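Local coordinates for protein beta-glucanase (Bacteroides thetaiotaomicron, PDB 6EUG) that probably hydrolyses beta-1,3-galactosidic linkages of arabinogalactan through this family 43 glycoside hydrolase domain, one part of a longer protein, here with glucoimidazole in its pocket, at residues N262-K270 with G318-P326; Q332-W340 with R349-F357. All blocks are in the same frame, centred on the assembly; numbering follows the deposited sequence.

Contact 1 of 2, residues N262-K270 with G318-P326. With GIM (glucoimidazole), chain B.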
loop_
_atom_site.group_PDB
_atom_site.type_symbol
_atom_site.label_atom_id
_atom_site.label_comp_id
_atom_site.label_asym_id
_atom_site.label_seq_id
_atom_site.Cartn_x
_atom_site.Cartn_y
_atom_site.Cartn_z
ATOM N N ASN A 262 -1.748 -11.941 2.503
ATOM C CA ASN A 262 -1.727 -10.614 3.112
ATOM C C ASN A 262 -1.795 -9.518 2.031
ATOM O O ASN A 262 -1.098 -9.600 1.016
ATOM C CB ASN A 262 -0.446 -10.430 3.945
ATOM C CG ASN A 262 -0.450 -11.278 5.209
ATOM O OD1 ASN A 262 -1.121 -10.924 6.238
ATOM N ND2 ASN A 262 0.275 -12.398 5.162
ATOM N N GLU A 263 -2.588 -8.487 2.339
ATOM C CA GLU A 263 -2.938 -7.416 1.396
ATOM C C GLU A 263 -2.932 -6.048 2.086
ATOM O O GLU A 263 -2.683 -5.966 3.281
ATOM C CB GLU A 263 -4.329 -7.703 0.782
ATOM C CG GLU A 263 -4.572 -9.148 0.340
ATOM C CD GLU A 263 -3.571 -9.727 -0.671
ATOM O OE1 GLU A 263 -2.994 -9.008 -1.510
ATOM O OE2 GLU A 263 -3.363 -10.956 -0.635
ATOM N N ALA A 264 -3.134 -4.967 1.325
ATOM C CA ALA A 264 -3.320 -3.640 1.931
ATOM C C ALA A 264 -2.291 -3.279 3.029
ATOM O O ALA A 264 -2.679 -2.833 4.118
ATOM C CB ALA A 264 -4.729 -3.512 2.460
ATOM N N PRO A 265 -1.000 -3.438 2.726
ATOM C CA PRO A 265 0.019 -3.216 3.798
ATOM C C PRO A 265 0.141 -1.759 4.268
ATOM O O PRO A 265 0.108 -0.814 3.426
ATOM C CB PRO A 265 1.321 -3.673 3.124
ATOM C CG PRO A 265 1.073 -3.414 1.690
ATOM C CD PRO A 265 -0.343 -3.874 1.479
ATOM N N ALA A 266 0.305 -1.582 5.584
ATOM C CA ALA A 266 0.592 -0.306 6.229
ATOM C C ALA A 266 1.701 -0.574 7.264
ATOM O O ALA A 266 1.705 -1.605 7.941
ATOM C CB ALA A 266 -0.661 0.256 6.905
ATOM N N ILE A 267 2.667 0.325 7.330
ATOM C CA ILE A 267 3.929 0.094 8.079
ATOM C C ILE A 267 4.427 1.315 8.836
ATOM O O ILE A 267 4.264 2.435 8.361
ATOM C CB ILE A 267 5.038 -0.447 7.147
ATOM C CG1 ILE A 267 6.295 -0.892 7.947
ATOM C CG2 ILE A 267 5.396 0.545 6.052
ATOM C CD1 ILE A 267 7.253 -1.753 7.127
ATOM N N PHE A 268 5.023 1.077 10.002
ATOM C CA PHE A 268 5.757 2.084 10.770
ATOM C C PHE A 268 6.903 1.464 11.558
ATOM O O PHE A 268 7.000 0.224 11.680
ATOM C CB PHE A 268 4.835 2.924 11.703
ATOM C CG PHE A 268 4.294 2.193 12.912
ATOM C CD1 PHE A 268 3.209 1.328 12.786
ATOM C CD2 PHE A 268 4.782 2.465 14.194
ATOM C CE1 PHE A 268 2.663 0.686 13.890
ATOM C CE2 PHE A 268 4.245 1.805 15.322
ATOM C CZ PHE A 268 3.179 0.910 15.153
ATOM N N LYS A 269 7.772 2.333 12.096
ATOM C CA LYS A 269 8.902 1.917 12.925
ATOM C C LYS A 269 8.867 2.729 14.209
ATOM O O LYS A 269 8.674 3.956 14.147
ATOM C CB LYS A 269 10.239 2.102 12.188
ATOM C CG LYS A 269 11.475 1.691 12.983
ATOM C CD LYS A 269 12.758 1.937 12.199
ATOM C CE LYS A 269 13.950 1.268 12.890
ATOM N NZ LYS A 269 15.249 1.417 12.194
ATOM N N LYS A 270 9.040 2.038 15.349
ATOM C CA LYS A 270 9.048 2.671 16.676
ATOM C C LYS A 270 10.129 2.072 17.562
ATOM O O LYS A 270 10.102 0.860 17.846
ATOM C CB LYS A 270 7.658 2.532 17.350
ATOM C CG LYS A 270 7.552 3.167 18.760
ATOM C CD LYS A 270 6.115 3.088 19.271
ATOM C CE LYS A 270 5.918 3.716 20.645
ATOM N NZ LYS A 270 6.313 2.755 21.717
ATOM N N GLY A 318 -15.195 -2.678 10.063
ATOM C CA GLY A 318 -15.816 -2.548 8.728
ATOM C C GLY A 318 -14.864 -1.951 7.679
ATOM O O GLY A 318 -15.295 -1.600 6.598
ATOM N N GLY A 319 -13.579 -1.832 8.035
ATOM C CA GLY A 319 -12.562 -1.218 7.171
ATOM C C GLY A 319 -11.467 -2.152 6.630
ATOM O O GLY A 319 -11.448 -3.377 6.910
ATOM N N GLN A 320 -10.551 -1.535 5.872
ATOM C CA GLN A 320 -9.341 -2.177 5.361
ATOM C C GLN A 320 -8.190 -1.171 5.432
ATOM O O GLN A 320 -8.312 -0.032 4.933
ATOM C CB GLN A 320 -9.548 -2.659 3.916
ATOM C CG GLN A 320 -8.377 -3.435 3.290
ATOM C CD GLN A 320 -8.587 -3.808 1.827
ATOM O OE1 GLN A 320 -9.233 -3.048 1.059
ATOM N NE2 GLN A 320 -7.957 -4.930 1.388
ATOM N N SER A 321 -7.091 -1.553 6.081
ATOM C CA SER A 321 -5.891 -0.734 6.204
ATOM C C SER A 321 -5.454 -0.000 4.930
ATOM O O SER A 321 -5.508 -0.585 3.830
ATOM C CB SER A 321 -4.746 -1.623 6.738
ATOM O OG SER A 321 -4.508 -2.815 5.946
ATOM N N THR A 322 -4.966 1.232 5.092
ATOM C CA THR A 322 -4.272 1.956 3.985
ATOM C C THR A 322 -2.939 2.621 4.330
ATOM O O THR A 322 -2.080 2.693 3.463
ATOM C CB THR A 322 -5.188 2.908 3.190
ATOM O OG1 THR A 322 -4.539 3.340 1.971
ATOM C CG2 THR A 322 -5.656 4.109 4.005
ATOM N N TYR A 323 -2.772 3.139 5.554
ATOM C CA TYR A 323 -1.560 3.901 5.892
ATOM C C TYR A 323 -1.430 4.071 7.405
ATOM O O TYR A 323 -2.440 4.102 8.123
ATOM C CB TYR A 323 -1.614 5.328 5.210
ATOM C CG TYR A 323 -0.250 6.039 5.205
ATOM C CD1 TYR A 323 0.761 5.622 4.340
ATOM C CD2 TYR A 323 0.006 7.128 6.044
ATOM C CE1 TYR A 323 2.027 6.209 4.362
ATOM C CE2 TYR A 323 1.259 7.732 6.067
ATOM C CZ TYR A 323 2.262 7.282 5.211
ATOM O OH TYR A 323 3.508 7.868 5.228
ATOM N N ILE A 324 -0.189 4.227 7.871
ATOM C CA ILE A 324 0.074 4.617 9.246
ATOM C C ILE A 324 0.878 5.924 9.235
ATOM O O ILE A 324 2.024 5.967 8.745
ATOM C CB ILE A 324 0.694 3.475 10.099
ATOM C CG1 ILE A 324 -0.405 2.384 10.320
ATOM C CG2 ILE A 324 1.076 4.018 11.492
ATOM C CD1 ILE A 324 0.093 1.029 10.703
ATOM N N LEU A 325 0.242 6.992 9.752
ATOM C CA LEU A 325 0.842 8.353 9.800
ATOM C C LEU A 325 1.605 8.550 11.104
ATOM O O LEU A 325 0.969 8.549 12.178
ATOM C CB LEU A 325 -0.252 9.425 9.741
ATOM C CG LEU A 325 0.131 10.909 9.854
ATOM C CD1 LEU A 325 1.085 11.347 8.746
ATOM C CD2 LEU A 325 -1.130 11.752 9.911
ATOM N N PRO A 326 2.930 8.784 11.028
ATOM C CA PRO A 326 3.644 9.199 12.247
ATOM C C PRO A 326 3.515 10.706 12.507
ATOM O O PRO A 326 3.482 11.489 11.544
ATOM C CB PRO A 326 5.113 8.845 11.939
ATOM C CG PRO A 326 5.126 8.187 10.587
ATOM C CD PRO A 326 3.865 8.589 9.896
HETATM C C1 GIM B . -8.557 -5.440 -3.254
HETATM C C2 GIM B . -7.572 -4.362 -3.013
HETATM N N10 GIM B . -9.622 -5.370 -4.073
HETATM C C3 GIM B . -8.135 -3.022 -3.522
HETATM C C4 GIM B . -8.780 -3.239 -4.923
HETATM C C5 GIM B . -10.019 -4.141 -4.813
HETATM C C6 GIM B . -10.641 -4.476 -6.167
HETATM C C7 GIM B . -9.547 -7.401 -3.186
HETATM C C8 GIM B . -10.258 -6.572 -4.030
HETATM N N1 GIM B . -8.502 -6.683 -2.715
HETATM O O3 GIM B . -7.089 -2.046 -3.642
HETATM O O2 GIM B . -7.143 -4.433 -1.627
HETATM O O4 GIM B . -7.864 -3.782 -5.908
HETATM O O6 GIM B . -9.778 -5.326 -6.917
HETATM O O HOH W 1 0.510 1.963 3.668
HETATM O O HOH W 2 2.027 2.888 6.009
HETATM O O HOH W 3 4.658 5.140 8.411
#
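Strand 265-270, entered through the corner at Ala264, runs beside strand 320-326 in nearly the same direction, 17° apart and with axes approaching to 5.3 Å. These are the innermost strands of two adjacent blades of the five-bladed beta-propeller of family 43, and waters, rather than direct backbone hydrogen bonds, join them. One water bridges the carbonyl oxygens of Pro265 and Thr322; a second accepts from both Ile267 N (3.0 Å) and Ile324 N (3.2 Å). The one direct hydrogen bond comes from a side chain: Ser321 OG, small enough to sit against the corner, donates a hydrogen bond to Ala264 O at 2.6 Å. The NH of Ala264 meanwhile meets Asp214, which also binds the ligand. Further down the strands the contact turns apolar. The methyl CB of Ala266 lies 3.9 Å from Ile324 CD1, and the other branch of Ile324 meets the Phe268 ring obliquely, CG2 to CD1 at 3.7 Å; the two branches of the isoleucine thus serve a small neighbour and a large one. At the pocket end Gln320 has CG opposite the backbone N (chi1 -176°) and the chain extended beyond it, which together carry the amide past the Ala264 methyl to the sugar site. The indole N-H of Trp340, which can only donate, holds OE1 and so turns NE2 toward Ser279 OG and the ligand. Gln320 NE2 then donates to O2 of glucoimidazole at 3.2 Å, a bond bent to 139° at the hydrogen.

Contact 2 of 2, residues Q332-W340 with R349-F357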
loop_
_atom_site.group_PDB
_atom_site.type_symbol
_atom_site.label_atom_id
_atom_site.label_comp_id
_atom_site.label_asym_id
_atom_site.label_seq_id
_atom_site.Cartn_x
_atom_site.Cartn_y
_atom_site.Cartn_z
ATOM N N GLN A 332 3.844 9.891 18.348
ATOM C CA GLN A 332 2.548 9.246 18.142
ATOM C C GLN A 332 2.401 8.694 16.725
ATOM O O GLN A 332 3.169 9.089 15.811
ATOM C CB GLN A 332 1.418 10.221 18.459
ATOM C CG GLN A 332 1.279 10.583 19.949
ATOM C CD GLN A 332 0.282 11.718 20.224
ATOM O OE1 GLN A 332 -0.364 12.231 19.307
ATOM N NE2 GLN A 332 0.168 12.126 21.493
ATOM N N PHE A 333 1.386 7.831 16.558
ATOM C CA PHE A 333 1.069 7.165 15.278
ATOM C C PHE A 333 -0.427 7.017 15.142
ATOM O O PHE A 333 -1.119 6.800 16.174
ATOM C CB PHE A 333 1.746 5.765 15.194
ATOM C CG PHE A 333 3.234 5.809 15.342
ATOM C CD1 PHE A 333 3.842 5.723 16.606
ATOM C CD2 PHE A 333 4.051 5.904 14.219
ATOM C CE1 PHE A 333 5.219 5.789 16.735
ATOM C CE2 PHE A 333 5.440 5.961 14.357
ATOM C CZ PHE A 333 6.012 5.885 15.614
ATOM N N PHE A 334 -0.941 7.167 13.910
ATOM C CA PHE A 334 -2.387 7.021 13.611
ATOM C C PHE A 334 -2.647 6.075 12.464
ATOM O O PHE A 334 -1.945 6.118 11.458
ATOM C CB PHE A 334 -3.026 8.425 13.346
ATOM C CG PHE A 334 -2.803 9.354 14.500
ATOM C CD1 PHE A 334 -1.561 9.977 14.667
ATOM C CD2 PHE A 334 -3.762 9.487 15.504
ATOM C CE1 PHE A 334 -1.291 10.741 15.800
ATOM C CE2 PHE A 334 -3.511 10.283 16.627
ATOM C CZ PHE A 334 -2.265 10.902 16.787
ATOM N N PHE A 335 -3.647 5.205 12.665
ATOM C CA PHE A 335 -4.076 4.174 11.718
ATOM C C PHE A 335 -5.119 4.770 10.777
ATOM O O PHE A 335 -6.110 5.351 11.255
ATOM C CB PHE A 335 -4.654 2.981 12.497
ATOM C CG PHE A 335 -5.247 1.887 11.638
ATOM C CD1 PHE A 335 -4.420 1.053 10.875
ATOM C CD2 PHE A 335 -6.622 1.630 11.661
ATOM C CE1 PHE A 335 -4.941 0.011 10.127
ATOM C CE2 PHE A 335 -7.156 0.568 10.934
ATOM C CZ PHE A 335 -6.315 -0.232 10.151
ATOM N N MET A 336 -4.875 4.664 9.473
ATOM C CA MET A 336 -5.802 5.097 8.418
ATOM C C MET A 336 -6.302 3.872 7.655
ATOM O O MET A 336 -5.508 3.004 7.229
ATOM C CB MET A 336 -5.123 6.071 7.436
ATOM C CG MET A 336 -4.669 7.389 8.045
ATOM S SD MET A 336 -3.681 8.399 6.937
ATOM C CE MET A 336 -4.710 8.454 5.466
ATOM N N ALA A 337 -7.623 3.829 7.455
ATOM C CA ALA A 337 -8.267 2.766 6.709
ATOM C C ALA A 337 -9.373 3.322 5.821
ATOM O O ALA A 337 -9.864 4.433 6.063
ATOM C CB ALA A 337 -8.848 1.711 7.656
ATOM N N ASP A 338 -9.764 2.519 4.819
ATOM C CA ASP A 338 -10.936 2.776 3.947
ATOM C C ASP A 338 -12.134 1.952 4.412
ATOM O O ASP A 338 -11.949 0.797 4.867
ATOM C CB ASP A 338 -10.599 2.420 2.502
ATOM C CG ASP A 338 -9.523 3.311 1.947
ATOM O OD1 ASP A 338 -9.790 4.543 1.748
ATOM O OD2 ASP A 338 -8.416 2.786 1.714
ATOM N N MET A 339 -13.346 2.523 4.344
ATOM C CA MET A 339 -14.588 1.764 4.548
ATOM C C MET A 339 -15.307 1.667 3.185
ATOM O O MET A 339 -16.013 2.602 2.784
ATOM C CB MET A 339 -15.429 2.483 5.613
ATOM C CG MET A 339 -16.597 1.718 6.195
ATOM S SD MET A 339 -17.528 2.692 7.414
ATOM C CE MET A 339 -16.216 3.295 8.336
ATOM N N TRP A 340 -15.071 0.578 2.449
ATOM C CA TRP A 340 -15.425 0.522 1.034
ATOM C C TRP A 340 -16.935 0.313 0.841
ATOM O O TRP A 340 -17.539 -0.522 1.540
ATOM C CB TRP A 340 -14.687 -0.608 0.305
ATOM C CG TRP A 340 -13.186 -0.471 0.257
ATOM C CD1 TRP A 340 -12.299 -1.252 0.901
ATOM C CD2 TRP A 340 -12.425 0.472 -0.500
ATOM N NE1 TRP A 340 -11.028 -0.861 0.605
ATOM C CE2 TRP A 340 -11.076 0.233 -0.215
ATOM C CE3 TRP A 340 -12.769 1.558 -1.325
ATOM C CZ2 TRP A 340 -10.057 0.949 -0.798
ATOM C CZ3 TRP A 340 -11.767 2.277 -1.927
ATOM C CH2 TRP A 340 -10.407 2.004 -1.629
ATOM N N ARG A 349 -16.004 5.615 2.833
ATOM C CA ARG A 349 -15.689 6.480 3.993
ATOM C C ARG A 349 -14.269 6.224 4.497
ATOM O O ARG A 349 -13.539 5.358 3.969
ATOM C CB ARG A 349 -16.735 6.279 5.116
ATOM C CG ARG A 349 -18.177 6.265 4.610
ATOM C CD ARG A 349 -18.563 7.629 4.074
ATOM N NE ARG A 349 -19.916 7.657 3.486
ATOM C CZ ARG A 349 -21.055 7.815 4.167
ATOM N NH1 ARG A 349 -21.059 7.945 5.495
ATOM N NH2 ARG A 349 -22.212 7.848 3.509
ATOM N N TYR A 350 -13.862 6.984 5.500
ATOM C CA TYR A 350 -12.499 6.911 6.055
ATOM C C TYR A 350 -12.559 6.579 7.548
ATOM O O TYR A 350 -13.400 7.145 8.285
ATOM C CB TYR A 350 -11.766 8.239 5.771
ATOM C CG TYR A 350 -11.847 8.660 4.318
ATOM C CD1 TYR A 350 -11.171 7.959 3.321
ATOM C CD2 TYR A 350 -12.587 9.778 3.935
ATOM C CE1 TYR A 350 -11.257 8.337 1.987
ATOM C CE2 TYR A 350 -12.698 10.146 2.617
ATOM C CZ TYR A 350 -12.012 9.456 1.652
ATOM O OH TYR A 350 -12.139 9.831 0.369
ATOM N N ILE A 351 -11.691 5.655 8.005
ATOM C CA ILE A 351 -11.530 5.356 9.439
ATOM C C ILE A 351 -10.124 5.774 9.861
ATOM O O ILE A 351 -9.151 5.234 9.344
ATOM C CB ILE A 351 -11.721 3.862 9.773
ATOM C CG1 ILE A 351 -13.148 3.417 9.457
ATOM C CG2 ILE A 351 -11.313 3.539 11.215
ATOM C CD1 ILE A 351 -13.265 1.922 9.247
ATOM N N TRP A 352 -10.036 6.764 10.759
ATOM C CA TRP A 352 -8.770 7.225 11.312
ATOM C C TRP A 352 -8.855 7.094 12.838
ATOM O O TRP A 352 -9.802 7.631 13.461
ATOM C CB TRP A 352 -8.461 8.676 10.917
ATOM C CG TRP A 352 -8.123 8.978 9.485
ATOM C CD1 TRP A 352 -8.307 8.184 8.372
ATOM C CD2 TRP A 352 -7.679 10.244 8.984
ATOM N NE1 TRP A 352 -7.923 8.863 7.236
ATOM C CE2 TRP A 352 -7.533 10.119 7.578
ATOM C CE3 TRP A 352 -7.338 11.453 9.588
ATOM C CZ2 TRP A 352 -7.089 11.176 6.761
ATOM C CZ3 TRP A 352 -6.879 12.510 8.765
ATOM C CH2 TRP A 352 -6.769 12.357 7.372
ATOM N N LEU A 353 -7.894 6.371 13.434
ATOM C CA LEU A 353 -7.896 6.065 14.884
ATOM C C LEU A 353 -6.447 6.119 15.423
ATOM O O LEU A 353 -5.503 5.701 14.718
ATOM C CB LEU A 353 -8.497 4.669 15.171
ATOM C CG LEU A 353 -9.976 4.467 14.746
ATOM C CD1 LEU A 353 -10.339 2.998 14.733
ATOM C CD2 LEU A 353 -10.901 5.252 15.657
ATOM N N PRO A 354 -6.242 6.629 16.640
ATOM C CA PRO A 354 -4.891 6.559 17.256
ATOM C C PRO A 354 -4.412 5.108 17.449
ATOM O O PRO A 354 -5.217 4.213 17.768
ATOM C CB PRO A 354 -5.099 7.226 18.648
ATOM C CG PRO A 354 -6.352 7.985 18.517
ATOM C CD PRO A 354 -7.226 7.214 17.584
ATOM N N VAL A 355 -3.122 4.892 17.238
ATOM C CA VAL A 355 -2.470 3.664 17.685
ATOM C C VAL A 355 -2.052 3.807 19.161
ATOM O O VAL A 355 -1.330 4.739 19.539
ATOM C CB VAL A 355 -1.229 3.338 16.812
ATOM C CG1 VAL A 355 -0.633 1.989 17.206
ATOM C CG2 VAL A 355 -1.607 3.317 15.330
ATOM N N GLN A 356 -2.500 2.850 19.973
ATOM C CA GLN A 356 -2.140 2.748 21.375
ATOM C C GLN A 356 -1.120 1.618 21.548
ATOM O O GLN A 356 -0.919 0.819 20.630
ATOM C CB GLN A 356 -3.418 2.551 22.214
ATOM C CG GLN A 356 -4.337 3.789 22.145
ATOM C CD GLN A 356 -5.632 3.661 22.921
ATOM O OE1 GLN A 356 -5.630 3.359 24.109
ATOM N NE2 GLN A 356 -6.761 3.913 22.247
ATOM N N PHE A 357 -0.412 1.600 22.683
ATOM C CA PHE A 357 0.607 0.573 22.942
ATOM C C PHE A 357 0.422 -0.070 24.310
ATOM O O PHE A 357 0.137 0.630 25.282
ATOM C CB PHE A 357 2.008 1.179 22.798
ATOM C CG PHE A 357 2.292 1.659 21.408
ATOM C CD1 PHE A 357 1.882 2.923 21.008
ATOM C CD2 PHE A 357 2.933 0.844 20.488
ATOM C CE1 PHE A 357 2.095 3.346 19.727
ATOM C CE2 PHE A 357 3.167 1.275 19.204
ATOM C CZ PHE A 357 2.737 2.522 18.818
HETATM O O HOH W 4 0.413 6.825 19.096
HETATM O O HOH W 5 -8.077 6.829 5.093
HETATM O O HOH W 6 -12.440 5.104 1.382
#
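Met336 lies alongside the indole of Trp352 where strands 332-339 and 349-354 pair as an antiparallel beta-hairpin in a blade of the propeller. With CG beside the backbone N (chi1 -64°), the methionine chain runs over one indole face: CG stands 3.8 Å from the centroid of the five-membered ring, and SD follows over the same face in a Met-aromatic contact. A flexible, polarisable thioether suits such a flat surface, while Trp352 NE1 uses the ring edge to reach a water that also bonds Ala337 O. On the reverse side of the sheet, Ala337 CB packs against Ile351 CB, and Met339 bends its terminal methyl across the isoleucine. There Met339 CE comes to 3.3 Å from Ile351 CG1, closer than ordinary van der Waals contact. Paired backbone bonds link Phe335 with Leu353, Ala337 with Ile351 and Met339 with Arg349. Beside the buried Tyr350, whose ring edge faces Asp338 OD1, a water bridges that carboxylate oxygen and Arg349 O; Gly47 N also bonds OD1.

The looser, partly exposed side is toward Phe357. That ring crosses Phe333 at about a right angle, with only Phe357 CZ and Phe333 CD1 meeting, at 4.0 Å. Val355 N still bonds Phe333 O directly (3.0 Å), but the return link is a water, accepting from Phe333 N at 2.9 Å and donating to Val355 O at 2.8 Å.

Strand 320-327 ties the two contacts together: it is the inner edge of the blade whose next two strands form contact 2. Its Thr322 and Tyr323 form a classic beta bulge opposite Met336, with Thr322 N and Tyr323 O probably hydrogen-bonded to its backbone O and N. Both contacts are largely buried; contact 1, nearer the chain's centre, joins one blade to the next beside the ligand, while contact 2, with more partly exposed residues, holds strands of a single blade. Between blades, waters and one serine hydroxyl do the polar work; within the blade regular backbone pairing does most of it. Away from the pocket Lys270 makes a cation-pi contact with Phe357, and the rings of Phe268 and Phe333 touch.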